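Local coordinates for protein prolyl oligopeptidase (Novosphingobium capsulatum, PDB 1YR2) that probably hydrolyses oligopeptides on the carboxyl side of proline, and far less readily alanine, as a serine endopeptidase of the S9A family, at residues L376-I381 / L389-D394; D383-V388 / P404-A409; G399-P404 / A442-W447; R419-S424 / L437-A442; F425-Q430 / L502-S507. All blocks are in the same frame, centred on the assembly; numbering follows the deposited sequence.

Contact 1: residues L376-I381 / L389-D394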
# COMPACT_ATOMS: atom_id res chain seq x y z
N LEU A 376 -12.03 6.72 21.55
CA LEU A 376 -11.29 7.03 20.34
C LEU A 376 -10.28 5.94 20.10
O LEU A 376 -9.62 5.50 21.02
CB LEU A 376 -10.51 8.34 20.49
CG LEU A 376 -11.28 9.63 20.57
CD1 LEU A 376 -10.46 10.69 21.28
CD2 LEU A 376 -11.63 10.08 19.12
N PHE A 377 -10.17 5.51 18.86
CA PHE A 377 -9.12 4.56 18.43
C PHE A 377 -8.26 5.23 17.37
O PHE A 377 -8.72 5.54 16.24
CB PHE A 377 -9.76 3.25 17.93
CG PHE A 377 -10.45 2.51 19.02
CD1 PHE A 377 -9.71 1.70 19.90
CD2 PHE A 377 -11.77 2.77 19.29
CE1 PHE A 377 -10.33 1.07 20.96
CE2 PHE A 377 -12.41 2.18 20.33
CZ PHE A 377 -11.70 1.31 21.20
N ALA A 378 -6.98 5.40 17.68
CA ALA A 378 -6.05 6.23 16.89
C ALA A 378 -4.98 5.32 16.31
O ALA A 378 -4.27 4.68 17.07
CB ALA A 378 -5.42 7.28 17.77
N SER A 379 -4.92 5.22 14.97
CA SER A 379 -3.95 4.41 14.29
C SER A 379 -2.69 5.20 13.92
O SER A 379 -2.72 6.10 13.07
CB SER A 379 -4.58 3.78 13.03
OG SER A 379 -5.58 2.90 13.45
N TYR A 380 -1.59 4.84 14.57
CA TYR A 380 -0.34 5.49 14.43
C TYR A 380 0.63 4.61 13.66
O TYR A 380 0.51 3.35 13.66
CB TYR A 380 0.30 5.78 15.81
CG TYR A 380 -0.35 6.89 16.59
CD1 TYR A 380 -0.01 8.21 16.36
CD2 TYR A 380 -1.29 6.60 17.56
CE1 TYR A 380 -0.60 9.23 17.12
CE2 TYR A 380 -1.89 7.56 18.26
CZ TYR A 380 -1.53 8.89 18.09
OH TYR A 380 -2.17 9.85 18.88
N ILE A 381 1.64 5.26 13.08
CA ILE A 381 2.79 4.53 12.56
C ILE A 381 3.89 4.67 13.62
O ILE A 381 4.46 5.77 13.79
CB ILE A 381 3.27 5.04 11.20
CG1 ILE A 381 2.16 4.97 10.14
CG2 ILE A 381 4.46 4.20 10.73
CD1 ILE A 381 1.54 3.64 9.97
N LEU A 389 -3.87 3.09 19.41
CA LEU A 389 -4.07 3.50 20.78
C LEU A 389 -5.52 3.87 21.05
O LEU A 389 -6.20 4.48 20.22
CB LEU A 389 -3.12 4.66 21.13
CG LEU A 389 -1.62 4.38 21.03
CD1 LEU A 389 -0.74 5.64 21.32
CD2 LEU A 389 -1.27 3.27 21.95
N ALA A 390 -5.97 3.53 22.26
CA ALA A 390 -7.33 3.84 22.70
C ALA A 390 -7.32 4.98 23.67
O ALA A 390 -6.40 5.13 24.49
CB ALA A 390 -7.97 2.62 23.37
N PHE A 391 -8.35 5.82 23.58
CA PHE A 391 -8.50 6.96 24.51
C PHE A 391 -9.98 7.12 24.84
O PHE A 391 -10.84 6.83 24.01
CB PHE A 391 -8.04 8.27 23.87
CG PHE A 391 -6.63 8.27 23.42
CD1 PHE A 391 -6.30 7.81 22.13
CD2 PHE A 391 -5.59 8.68 24.27
CE1 PHE A 391 -5.02 7.81 21.68
CE2 PHE A 391 -4.26 8.64 23.80
CZ PHE A 391 -4.01 8.20 22.45
N ASP A 392 -10.30 7.58 26.06
CA ASP A 392 -11.62 8.13 26.33
C ASP A 392 -11.85 9.33 25.40
O ASP A 392 -10.93 9.93 24.92
CB ASP A 392 -11.75 8.60 27.81
CG ASP A 392 -11.64 7.45 28.81
OD1 ASP A 392 -11.92 6.27 28.47
OD2 ASP A 392 -11.28 7.62 29.97
N LEU A 393 -13.10 9.72 25.24
CA LEU A 393 -13.46 10.82 24.36
C LEU A 393 -12.84 12.13 24.79
O LEU A 393 -12.61 13.01 23.95
CB LEU A 393 -15.00 10.94 24.26
CG LEU A 393 -15.74 9.76 23.58
CD1 LEU A 393 -17.27 9.96 23.47
CD2 LEU A 393 -15.17 9.48 22.26
N ASP A 394 -12.49 12.25 26.05
CA ASP A 394 -11.85 13.48 26.56
C ASP A 394 -10.32 13.42 26.47
O ASP A 394 -9.61 14.35 26.90
CB ASP A 394 -12.35 13.76 27.98
CG ASP A 394 -11.74 12.84 29.03
OD1 ASP A 394 -11.19 11.76 28.68
OD2 ASP A 394 -11.77 13.10 30.24
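Leu376 N donates to Phe391 O at 2.7 Å, the shortest of four backbone hydrogen bonds between these antiparallel strands. Phe391 N answers with a bond to Leu376 O at 2.9 Å. Ala378 and Leu389 form a second hydrogen-bonded pair, and Phe377 and Ala390 make the non-hydrogen-bonded pair between the two. CA-H groups add to the ladder. Leu376 O also meets Ala390 CA at 3.3 Å, and Leu389 O meets Phe377 CA at 3.4 Å.

Leu376, Ala378, Leu389 and Phe391 share one face of the sheet. Ala378 CB sits at the edge of the Phe391 ring, 4.0 Å from CE1. Tyr380 CG lies anti to the carbonyl carbon (chi1 -73°), which leans the ring back along its strand. There it crosses Leu389 at about a right angle, with Tyr380 CE2 3.8 Å from Leu389 CD1. On the other face Phe377 CE1 packs on Ala390 CB at 3.7 Å. Leu376 CG also meets Leu393 CD2 at 4.2 Å.

This hairpin forms the two middle strands of a four-stranded propeller blade. Strand 365-372 flanks strand 375-382, and strand 397-400 flanks strand 385-392. Phe377 also reaches Val401 and Pro439 in loops.

Contact 2: residues D383-V388 / P404-A409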
# COMPACT_ATOMS: atom_id res chain seq x y z
N ASP A 383 7.40 2.97 14.75
CA ASP A 383 8.54 2.20 14.22
C ASP A 383 8.15 1.32 13.01
O ASP A 383 8.36 0.11 13.00
CB ASP A 383 9.22 1.39 15.30
CG ASP A 383 9.86 2.26 16.39
OD1 ASP A 383 10.66 3.18 16.10
OD2 ASP A 383 9.64 2.04 17.58
N ALA A 384 7.59 1.97 12.01
CA ALA A 384 7.30 1.37 10.70
C ALA A 384 6.23 0.30 10.66
O ALA A 384 6.21 -0.46 9.74
CB ALA A 384 8.61 0.87 10.07
N LYS A 385 5.33 0.29 11.63
CA LYS A 385 4.23 -0.66 11.70
C LYS A 385 3.11 0.06 12.48
O LYS A 385 3.31 1.14 13.03
CB LYS A 385 4.68 -1.95 12.41
CG LYS A 385 5.02 -1.63 13.92
CD LYS A 385 5.56 -2.73 14.71
CE LYS A 385 5.96 -2.17 16.12
NZ LYS A 385 7.10 -1.23 15.87
N SER A 386 1.94 -0.53 12.55
CA SER A 386 0.81 0.09 13.19
C SER A 386 0.84 -0.11 14.72
O SER A 386 1.18 -1.16 15.20
CB SER A 386 -0.52 -0.40 12.60
OG SER A 386 -0.74 0.11 11.29
N GLN A 387 0.49 0.94 15.46
CA GLN A 387 0.09 0.86 16.84
C GLN A 387 -1.25 1.59 16.94
O GLN A 387 -1.32 2.78 16.58
CB GLN A 387 1.10 1.57 17.74
CG GLN A 387 0.71 1.50 19.20
CD GLN A 387 1.77 2.01 20.07
OE1 GLN A 387 2.07 3.20 20.05
NE2 GLN A 387 2.35 1.12 20.88
N VAL A 388 -2.29 0.92 17.44
CA VAL A 388 -3.61 1.52 17.58
C VAL A 388 -3.83 1.80 19.05
O VAL A 388 -3.88 0.89 19.86
CB VAL A 388 -4.72 0.61 17.03
CG1 VAL A 388 -6.10 1.33 17.15
CG2 VAL A 388 -4.47 0.22 15.55
N PRO A 404 -3.07 -9.24 16.47
CA PRO A 404 -2.59 -10.63 16.37
C PRO A 404 -1.06 -10.74 16.27
O PRO A 404 -0.51 -11.76 16.68
CB PRO A 404 -3.23 -11.16 15.06
CG PRO A 404 -4.22 -10.25 14.67
CD PRO A 404 -3.95 -8.92 15.34
N GLY A 405 -0.40 -9.71 15.78
CA GLY A 405 1.04 -9.67 15.67
C GLY A 405 1.44 -8.33 15.03
O GLY A 405 0.60 -7.41 14.91
N ILE A 406 2.69 -8.22 14.62
CA ILE A 406 3.17 -7.02 13.89
C ILE A 406 2.44 -6.91 12.55
O ILE A 406 2.36 -7.86 11.82
CB ILE A 406 4.70 -7.09 13.70
CG1 ILE A 406 5.39 -6.82 15.04
CG2 ILE A 406 5.19 -6.07 12.68
CD1 ILE A 406 6.90 -7.20 15.03
N GLY A 407 1.93 -5.72 12.24
CA GLY A 407 1.24 -5.52 10.98
C GLY A 407 0.75 -4.11 10.77
O GLY A 407 1.25 -3.15 11.33
N SER A 408 -0.19 -3.97 9.83
CA SER A 408 -0.73 -2.67 9.48
C SER A 408 -2.25 -2.67 9.73
O SER A 408 -2.98 -3.59 9.31
CB SER A 408 -0.44 -2.37 8.04
OG SER A 408 0.96 -2.13 7.86
N ALA A 409 -2.73 -1.62 10.39
CA ALA A 409 -4.17 -1.49 10.61
C ALA A 409 -4.72 -0.48 9.60
O ALA A 409 -4.17 0.61 9.42
CB ALA A 409 -4.48 -1.05 12.00
O HOH W 1 2.07 -3.73 14.53
O HOH W 2 1.43 0.19 9.20
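Ser386 makes both direct hydrogen bonds of this contact. Its backbone N donates to Gly407 O at 3.0 Å, nearly along the C=O axis. Its hydroxyl takes the N-H of Ala409, with OG 2.8 Å from Ala409 N and an angle at hydrogen of 169°. Ser386 OG lies anti to the carbonyl carbon (chi1 -71°), and there it faces the start of strand 408-413.

Two waters add bridges. One donates to Ser386 O and accepts from Gly407 N. The other donates to Ser386 OG at 3.0 Å and to Ser408 OG at 2.7 Å. Ser408 OG is also bonded to Pro504 O.

The apolar part is small. Lys385 CD passes Ile406 CG2 at 3.9 Å, while the ammonium end goes on to Gln463. Val388 CG2 rests on Ala409 CB at 3.8 Å.

With an alanine at Ser386, the Ala409 N-H would probably lose its acceptor, and the water shared with Ser408 OG would lose one of its hydroxyl partners.

The contact joins two successive propeller blades, strand 385-392 in one and strand 408-413 in the next. Its chemistry implies a join made by one buried serine and bridging waters, not by a continuous strand ladder.

Contact 3: residues G399-P404 / A442-W447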
# COMPACT_ATOMS: atom_id res chain seq x y z
N GLY A 399 -4.73 2.74 26.88
CA GLY A 399 -3.84 1.68 26.45
C GLY A 399 -3.84 1.42 24.94
O GLY A 399 -4.46 2.15 24.16
N ALA A 400 -3.11 0.39 24.53
CA ALA A 400 -3.03 0.02 23.11
C ALA A 400 -4.00 -1.12 22.83
O ALA A 400 -4.26 -1.97 23.70
CB ALA A 400 -1.61 -0.43 22.78
N VAL A 401 -4.51 -1.15 21.59
CA VAL A 401 -5.27 -2.28 21.11
C VAL A 401 -4.34 -3.47 20.90
O VAL A 401 -3.31 -3.34 20.26
CB VAL A 401 -6.00 -1.97 19.76
CG1 VAL A 401 -6.68 -3.22 19.20
CG2 VAL A 401 -7.04 -0.88 19.93
N SER A 402 -4.71 -4.63 21.44
CA SER A 402 -4.01 -5.88 21.19
C SER A 402 -4.28 -6.33 19.74
O SER A 402 -5.43 -6.45 19.34
CB SER A 402 -4.46 -6.96 22.21
OG SER A 402 -5.87 -7.25 22.02
N LEU A 403 -3.23 -6.54 18.95
CA LEU A 403 -3.32 -7.03 17.58
C LEU A 403 -2.73 -8.45 17.49
O LEU A 403 -1.95 -8.82 18.37
CB LEU A 403 -2.53 -6.08 16.67
CG LEU A 403 -2.97 -4.62 16.56
CD1 LEU A 403 -1.98 -3.87 15.71
CD2 LEU A 403 -4.34 -4.54 15.99
N PRO A 404 -3.07 -9.24 16.47
CA PRO A 404 -2.59 -10.63 16.37
C PRO A 404 -1.06 -10.74 16.27
O PRO A 404 -0.51 -11.76 16.68
CB PRO A 404 -3.23 -11.16 15.06
CG PRO A 404 -4.22 -10.25 14.67
CD PRO A 404 -3.95 -8.92 15.34
N ALA A 442 -10.40 -3.02 24.40
CA ALA A 442 -9.40 -2.73 23.39
C ALA A 442 -8.72 -4.04 22.95
O ALA A 442 -7.52 -4.07 22.70
CB ALA A 442 -8.39 -1.70 23.92
N LYS A 443 -9.51 -5.10 22.82
CA LYS A 443 -9.01 -6.40 22.38
C LYS A 443 -9.65 -6.84 21.07
O LYS A 443 -10.85 -6.72 20.86
CB LYS A 443 -9.31 -7.44 23.44
CG LYS A 443 -8.52 -7.33 24.76
CD LYS A 443 -8.93 -8.48 25.71
CE LYS A 443 -7.87 -8.79 26.79
NZ LYS A 443 -7.40 -7.53 27.46
N THR A 444 -8.82 -7.35 20.19
CA THR A 444 -9.28 -7.92 18.94
C THR A 444 -9.37 -9.42 19.06
O THR A 444 -8.63 -10.04 19.81
CB THR A 444 -8.38 -7.53 17.78
OG1 THR A 444 -7.02 -7.94 18.01
CG2 THR A 444 -8.35 -6.00 17.62
N THR A 445 -10.29 -9.96 18.30
CA THR A 445 -10.53 -11.38 18.17
C THR A 445 -10.94 -11.62 16.73
O THR A 445 -11.31 -10.69 16.01
CB THR A 445 -11.70 -11.88 19.08
OG1 THR A 445 -12.83 -11.02 18.92
CG2 THR A 445 -11.40 -11.77 20.50
N PRO A 446 -10.90 -12.86 16.30
CA PRO A 446 -11.38 -13.18 14.94
C PRO A 446 -12.85 -12.88 14.70
O PRO A 446 -13.67 -13.05 15.59
CB PRO A 446 -11.08 -14.69 14.81
CG PRO A 446 -10.01 -14.91 15.82
CD PRO A 446 -10.32 -14.03 16.99
N TRP A 447 -13.18 -12.43 13.49
CA TRP A 447 -14.56 -12.27 13.08
C TRP A 447 -14.88 -13.40 12.09
O TRP A 447 -14.73 -14.57 12.43
CB TRP A 447 -14.76 -10.85 12.51
CG TRP A 447 -16.19 -10.52 12.24
CD1 TRP A 447 -17.24 -10.61 13.14
CD2 TRP A 447 -16.78 -10.10 10.99
NE1 TRP A 447 -18.41 -10.28 12.52
CE2 TRP A 447 -18.17 -9.98 11.20
CE3 TRP A 447 -16.27 -9.81 9.72
CZ2 TRP A 447 -19.06 -9.57 10.19
CZ3 TRP A 447 -17.13 -9.41 8.70
CH2 TRP A 447 -18.53 -9.30 8.95
O HOH W 3 -5.65 -4.39 25.36
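Thr444 OG1 donates to Ser402 O at 2.6 Å, the shortest polar bond here. OG1 lies 24° out of the carbonyl plane of Ser402. This is a join between neighbouring blades of the beta-propeller. Strand 397-400 is the outermost strand of one blade, and strand 443-446 is the outermost strand of the next. Ser402 N donates to Ala442 O at 3.1 Å. That oxygen also meets Val401 CA in a CA-H...O contact of 3.3 Å. A weak bond runs from Thr444 N to Ser402 OG at 3.5 Å, so Thr444 approaches Ser402 through both its hydroxyl and its backbone.

Opposite Asp438 the chain carries two residues, Ala442 and Lys443, a G1 beta bulge. Ala442 has a positive phi (63°), as the first residue of such a bulge does.

Thr444 OG1 lies between its backbone N and carbonyl carbon (chi1 58°). This leaves CG2 beside the N, turned to Val401. A valine in place of Thr444 would probably leave Ser402 O without its hydroxyl donor.

Further out the contact is apolar. Val401 also packs on Val388 and Leu423, and Thr444 on Leu423 and Leu435. The Val401 and Thr444 side chains cross at about a right angle, with Val401 CG1 3.6 Å from Thr444 CG2.

Contact 4: residues R419-S424 / L437-A442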
# COMPACT_ATOMS: atom_id res chain seq x y z
N ARG A 419 -21.36 -1.73 21.16
CA ARG A 419 -20.30 -2.56 21.74
C ARG A 419 -19.52 -3.41 20.73
O ARG A 419 -18.52 -3.99 21.08
CB ARG A 419 -20.89 -3.47 22.81
CG ARG A 419 -21.75 -4.63 22.30
CD ARG A 419 -22.68 -5.16 23.36
NE ARG A 419 -23.78 -5.97 22.84
CZ ARG A 419 -24.55 -6.75 23.61
NH1 ARG A 419 -24.35 -6.81 24.93
NH2 ARG A 419 -25.53 -7.47 23.07
N HIS A 420 -19.98 -3.47 19.48
CA HIS A 420 -19.34 -4.26 18.42
C HIS A 420 -18.60 -3.27 17.54
O HIS A 420 -19.19 -2.32 16.99
CB HIS A 420 -20.37 -5.03 17.59
CG HIS A 420 -21.09 -6.07 18.37
ND1 HIS A 420 -20.43 -7.04 19.09
CD2 HIS A 420 -22.41 -6.24 18.63
CE1 HIS A 420 -21.32 -7.79 19.74
NE2 HIS A 420 -22.52 -7.32 19.46
N ALA A 421 -17.29 -3.42 17.50
CA ALA A 421 -16.46 -2.69 16.55
C ALA A 421 -15.59 -3.65 15.74
O ALA A 421 -15.53 -4.84 16.03
CB ALA A 421 -15.61 -1.66 17.28
N TYR A 422 -14.93 -3.14 14.71
CA TYR A 422 -14.18 -3.95 13.74
C TYR A 422 -12.96 -3.16 13.30
O TYR A 422 -13.02 -1.93 13.21
CB TYR A 422 -15.04 -4.29 12.53
CG TYR A 422 -16.31 -4.98 12.97
CD1 TYR A 422 -16.33 -6.35 13.18
CD2 TYR A 422 -17.43 -4.23 13.35
CE1 TYR A 422 -17.49 -7.00 13.67
CE2 TYR A 422 -18.56 -4.83 13.85
CZ TYR A 422 -18.59 -6.22 14.03
OH TYR A 422 -19.72 -6.80 14.54
N LEU A 423 -11.87 -3.86 13.04
CA LEU A 423 -10.59 -3.27 12.63
C LEU A 423 -10.03 -4.11 11.49
O LEU A 423 -10.01 -5.34 11.58
CB LEU A 423 -9.63 -3.29 13.84
CG LEU A 423 -8.24 -2.73 13.80
CD1 LEU A 423 -8.31 -1.28 13.42
CD2 LEU A 423 -7.64 -2.75 15.19
N SER A 424 -9.56 -3.47 10.42
CA SER A 424 -8.94 -4.16 9.31
C SER A 424 -7.42 -4.29 9.56
O SER A 424 -6.76 -3.31 9.89
CB SER A 424 -9.25 -3.41 8.01
OG SER A 424 -8.62 -4.09 6.94
N LEU A 437 -13.35 -6.04 17.29
CA LEU A 437 -12.74 -5.23 18.33
C LEU A 437 -13.77 -4.98 19.40
O LEU A 437 -14.85 -4.52 19.12
CB LEU A 437 -12.27 -3.89 17.73
CG LEU A 437 -11.86 -2.79 18.68
CD1 LEU A 437 -10.60 -3.18 19.42
CD2 LEU A 437 -11.71 -1.48 17.89
N ASP A 438 -13.44 -5.29 20.65
CA ASP A 438 -14.29 -4.93 21.79
C ASP A 438 -13.74 -3.61 22.30
O ASP A 438 -12.66 -3.55 22.86
CB ASP A 438 -14.20 -5.99 22.87
CG ASP A 438 -15.08 -5.66 24.08
OD1 ASP A 438 -15.58 -4.53 24.19
OD2 ASP A 438 -15.28 -6.48 24.98
N PRO A 439 -14.45 -2.53 22.07
CA PRO A 439 -13.88 -1.22 22.38
C PRO A 439 -13.72 -1.00 23.88
O PRO A 439 -12.81 -0.29 24.22
CB PRO A 439 -14.84 -0.25 21.67
CG PRO A 439 -16.07 -0.92 21.60
CD PRO A 439 -15.79 -2.42 21.50
N ALA A 440 -14.50 -1.67 24.74
CA ALA A 440 -14.37 -1.51 26.20
C ALA A 440 -13.10 -2.13 26.74
O ALA A 440 -12.60 -1.70 27.75
CB ALA A 440 -15.59 -2.14 26.91
N THR A 441 -12.57 -3.17 26.09
CA THR A 441 -11.32 -3.79 26.54
C THR A 441 -10.13 -3.55 25.60
O THR A 441 -9.00 -3.89 25.93
CB THR A 441 -11.51 -5.27 26.67
OG1 THR A 441 -11.85 -5.80 25.38
CG2 THR A 441 -12.74 -5.61 27.54
N ALA A 442 -10.40 -3.02 24.40
CA ALA A 442 -9.40 -2.73 23.39
C ALA A 442 -8.72 -4.04 22.95
O ALA A 442 -7.52 -4.07 22.70
CB ALA A 442 -8.39 -1.70 23.92
O HOH W 4 -17.82 -3.16 24.40
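Ala421 and Leu437 form an antiparallel hydrogen-bonded pair between the two middle strands of a propeller blade. Leu437 N donates to Ala421 O at 2.8 Å. This bond is nearly straight at the hydrogen (174°), yet the donor stands well above the carbonyl plane. The return bond, from Ala421 N to Leu437 O, is longer at 3.1 Å and more bent. Both side chains lie on one face of the sheet. Leu437 CG is anti to the backbone N (chi1 168°), and CD2 packs on Ala421 CB at 4.0 Å.

The ladder stops at the next step. Pro439 has no N-H to offer, and its CD lies 3.2 Å from Arg419 O. A water bridges the two segments here, beyond the strand pairing. It donates to Asp438 OD1 at 2.6 Å and only weakly to Arg419 O.

The second shell is the turn that follows Leu437. Asp438 OD1 accepts from Ala440 N at 3.1 Å, which makes an Asx turn. The donor comes from above the carboxylate plane. Leu437 packs on Val401, in the loop that leads from the preceding blade. On the other strand Tyr422 OH is bonded to Arg116. The backbone oxygen of Asp438 closes the turn by taking two N-H groups: Ala442 N lies 2.8 Å from Asp438 O, and Thr441 N lies 3.3 Å from it.

Contact 5: residues F425-Q430 / L502-S507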
# COMPACT_ATOMS: atom_id res chain seq x y z
N PHE A 425 -6.88 -5.49 9.42
CA PHE A 425 -5.48 -5.79 9.77
C PHE A 425 -4.85 -6.59 8.63
O PHE A 425 -5.45 -7.57 8.09
CB PHE A 425 -5.43 -6.57 11.05
CG PHE A 425 -4.07 -7.00 11.46
CD1 PHE A 425 -3.22 -6.12 12.07
CD2 PHE A 425 -3.63 -8.28 11.20
CE1 PHE A 425 -1.96 -6.53 12.48
CE2 PHE A 425 -2.33 -8.69 11.57
CZ PHE A 425 -1.51 -7.83 12.22
N SER A 426 -3.60 -6.28 8.30
CA SER A 426 -2.86 -7.10 7.34
C SER A 426 -1.39 -7.16 7.72
O SER A 426 -0.89 -6.33 8.52
CB SER A 426 -3.06 -6.55 5.94
OG SER A 426 -2.18 -5.46 5.74
N SER A 427 -0.68 -8.14 7.20
CA SER A 427 0.75 -8.21 7.43
C SER A 427 1.37 -9.16 6.42
O SER A 427 0.69 -9.66 5.57
CB SER A 427 1.07 -8.68 8.87
OG SER A 427 2.42 -8.33 9.19
N PHE A 428 2.68 -9.40 6.52
CA PHE A 428 3.37 -10.22 5.52
C PHE A 428 2.81 -11.63 5.45
O PHE A 428 2.88 -12.27 4.40
CB PHE A 428 4.87 -10.24 5.78
CG PHE A 428 5.49 -8.90 5.78
CD1 PHE A 428 5.65 -8.21 4.61
CD2 PHE A 428 5.86 -8.28 6.99
CE1 PHE A 428 6.19 -6.94 4.59
CE2 PHE A 428 6.47 -7.01 6.98
CZ PHE A 428 6.61 -6.34 5.77
N THR A 429 2.19 -12.12 6.53
CA THR A 429 1.58 -13.45 6.50
C THR A 429 0.12 -13.42 6.81
O THR A 429 -0.49 -14.45 7.16
CB THR A 429 2.26 -14.38 7.51
OG1 THR A 429 2.25 -13.72 8.80
CG2 THR A 429 3.73 -14.53 7.11
N GLN A 430 -0.49 -12.27 6.63
CA GLN A 430 -1.92 -12.08 6.88
C GLN A 430 -2.54 -11.22 5.81
O GLN A 430 -2.45 -9.98 5.85
CB GLN A 430 -2.13 -11.51 8.27
CG GLN A 430 -3.57 -11.21 8.66
CD GLN A 430 -4.40 -12.45 8.67
OE1 GLN A 430 -4.35 -13.20 9.64
NE2 GLN A 430 -5.15 -12.69 7.60
N LEU A 502 7.80 1.58 3.98
CA LEU A 502 7.49 0.19 3.75
C LEU A 502 6.93 -0.47 5.01
O LEU A 502 7.59 -1.28 5.66
CB LEU A 502 8.69 -0.56 3.23
CG LEU A 502 9.12 -0.20 1.82
CD1 LEU A 502 10.25 -1.16 1.44
CD2 LEU A 502 7.98 -0.30 0.83
N THR A 503 5.70 -0.14 5.31
CA THR A 503 4.98 -0.74 6.42
C THR A 503 4.45 -2.10 5.99
O THR A 503 4.40 -2.35 4.82
CB THR A 503 3.80 0.14 6.86
OG1 THR A 503 3.01 0.50 5.73
CG2 THR A 503 4.29 1.46 7.36
N PRO A 504 4.12 -2.99 6.93
CA PRO A 504 3.73 -4.34 6.52
C PRO A 504 2.52 -4.40 5.57
O PRO A 504 1.58 -3.65 5.70
CB PRO A 504 3.39 -5.03 7.86
CG PRO A 504 4.23 -4.30 8.88
CD PRO A 504 4.14 -2.85 8.41
N TRP A 505 2.57 -5.34 4.64
CA TRP A 505 1.46 -5.64 3.76
C TRP A 505 1.58 -7.11 3.34
O TRP A 505 2.63 -7.72 3.52
CB TRP A 505 1.47 -4.72 2.54
CG TRP A 505 2.39 -5.08 1.42
CD1 TRP A 505 2.04 -5.68 0.25
CD2 TRP A 505 3.79 -4.85 1.34
NE1 TRP A 505 3.15 -5.87 -0.54
CE2 TRP A 505 4.24 -5.36 0.12
CE3 TRP A 505 4.73 -4.28 2.21
CZ2 TRP A 505 5.57 -5.30 -0.28
CZ3 TRP A 505 6.07 -4.20 1.81
CH2 TRP A 505 6.47 -4.72 0.57
N PHE A 506 0.53 -7.63 2.75
CA PHE A 506 0.54 -9.01 2.30
C PHE A 506 0.91 -9.07 0.83
O PHE A 506 0.20 -8.53 -0.01
CB PHE A 506 -0.82 -9.74 2.56
CG PHE A 506 -0.79 -11.15 2.06
CD1 PHE A 506 -0.13 -12.09 2.76
CD2 PHE A 506 -1.35 -11.48 0.84
CE1 PHE A 506 0.00 -13.42 2.29
CE2 PHE A 506 -1.25 -12.79 0.35
CZ PHE A 506 -0.57 -13.76 1.09
N SER A 507 2.01 -9.76 0.53
CA SER A 507 2.48 -10.02 -0.80
C SER A 507 2.41 -11.52 -1.04
O SER A 507 3.08 -12.28 -0.34
CB SER A 507 3.97 -9.61 -0.91
OG SER A 507 4.55 -10.09 -2.10
O HOH W 5 -1.91 -5.93 2.76
O HOH W 6 3.93 -11.23 2.10
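Phe428 CG lies anti to the carbonyl carbon (chi1 -58°), and Trp505 CG lies between its backbone N and carbonyl carbon (chi1 82°). These torsions bring the two rings together in an offset edge-to-face pair. The edge of Phe428 points to the face of Trp505, with centroids 5.7 Å apart and planes at 62°. The Phe428 ring also touches backbone and proline. Its CD1 is 3.2 Å from Trp505 O, and its CE2 is 3.8 Å from Pro504 CB. Trp505 N lies over one face of the Phe428 ring, toward the rim.

Phe506 meets the type I turn 427-430. Ser427 O lies in the plane of its ring at the edge, and Phe506 CD1 is 3.4 Å from Phe428 O.

No direct hydrogen bond crosses the contact. One water joins Ser426 OG to Phe506 N, and another donates to Phe428 O (2.7 Å) and accepts from Ser507 N (2.9 Å).

The contact links the propeller to the alpha/beta hydrolase domain. Strand 421-427 ends here, and strands 459-467 and 473-481 supply Val461, Phe477 and Val479 around Phe428. Ser507 is the N-cap of helix 508-514, whose Phe510 touches Trp505 and whose Met511 touches Phe506.

Overall arrangement
Contacts 1 and 4 lie inside successive blades of the propeller and rest on antiparallel backbone bonds. Contact 1 is the most buried and has four such bonds; contact 4 has two before its turn. Contacts 2 and 3 join those same blades. There serine or threonine hydroxyls and waters share the bonding with one backbone bond in each. Contacts 2 to 5 are partly buried, and contact 3 has the most exposed residues. Contact 1 packs against contacts 3 and 4. Contacts 4 and 5 share strand 421-427; at contact 5 its far end meets the hydrolase domain, by rings and waters. Ser427 OG to Ile406 O ties contact 5 to contact 2.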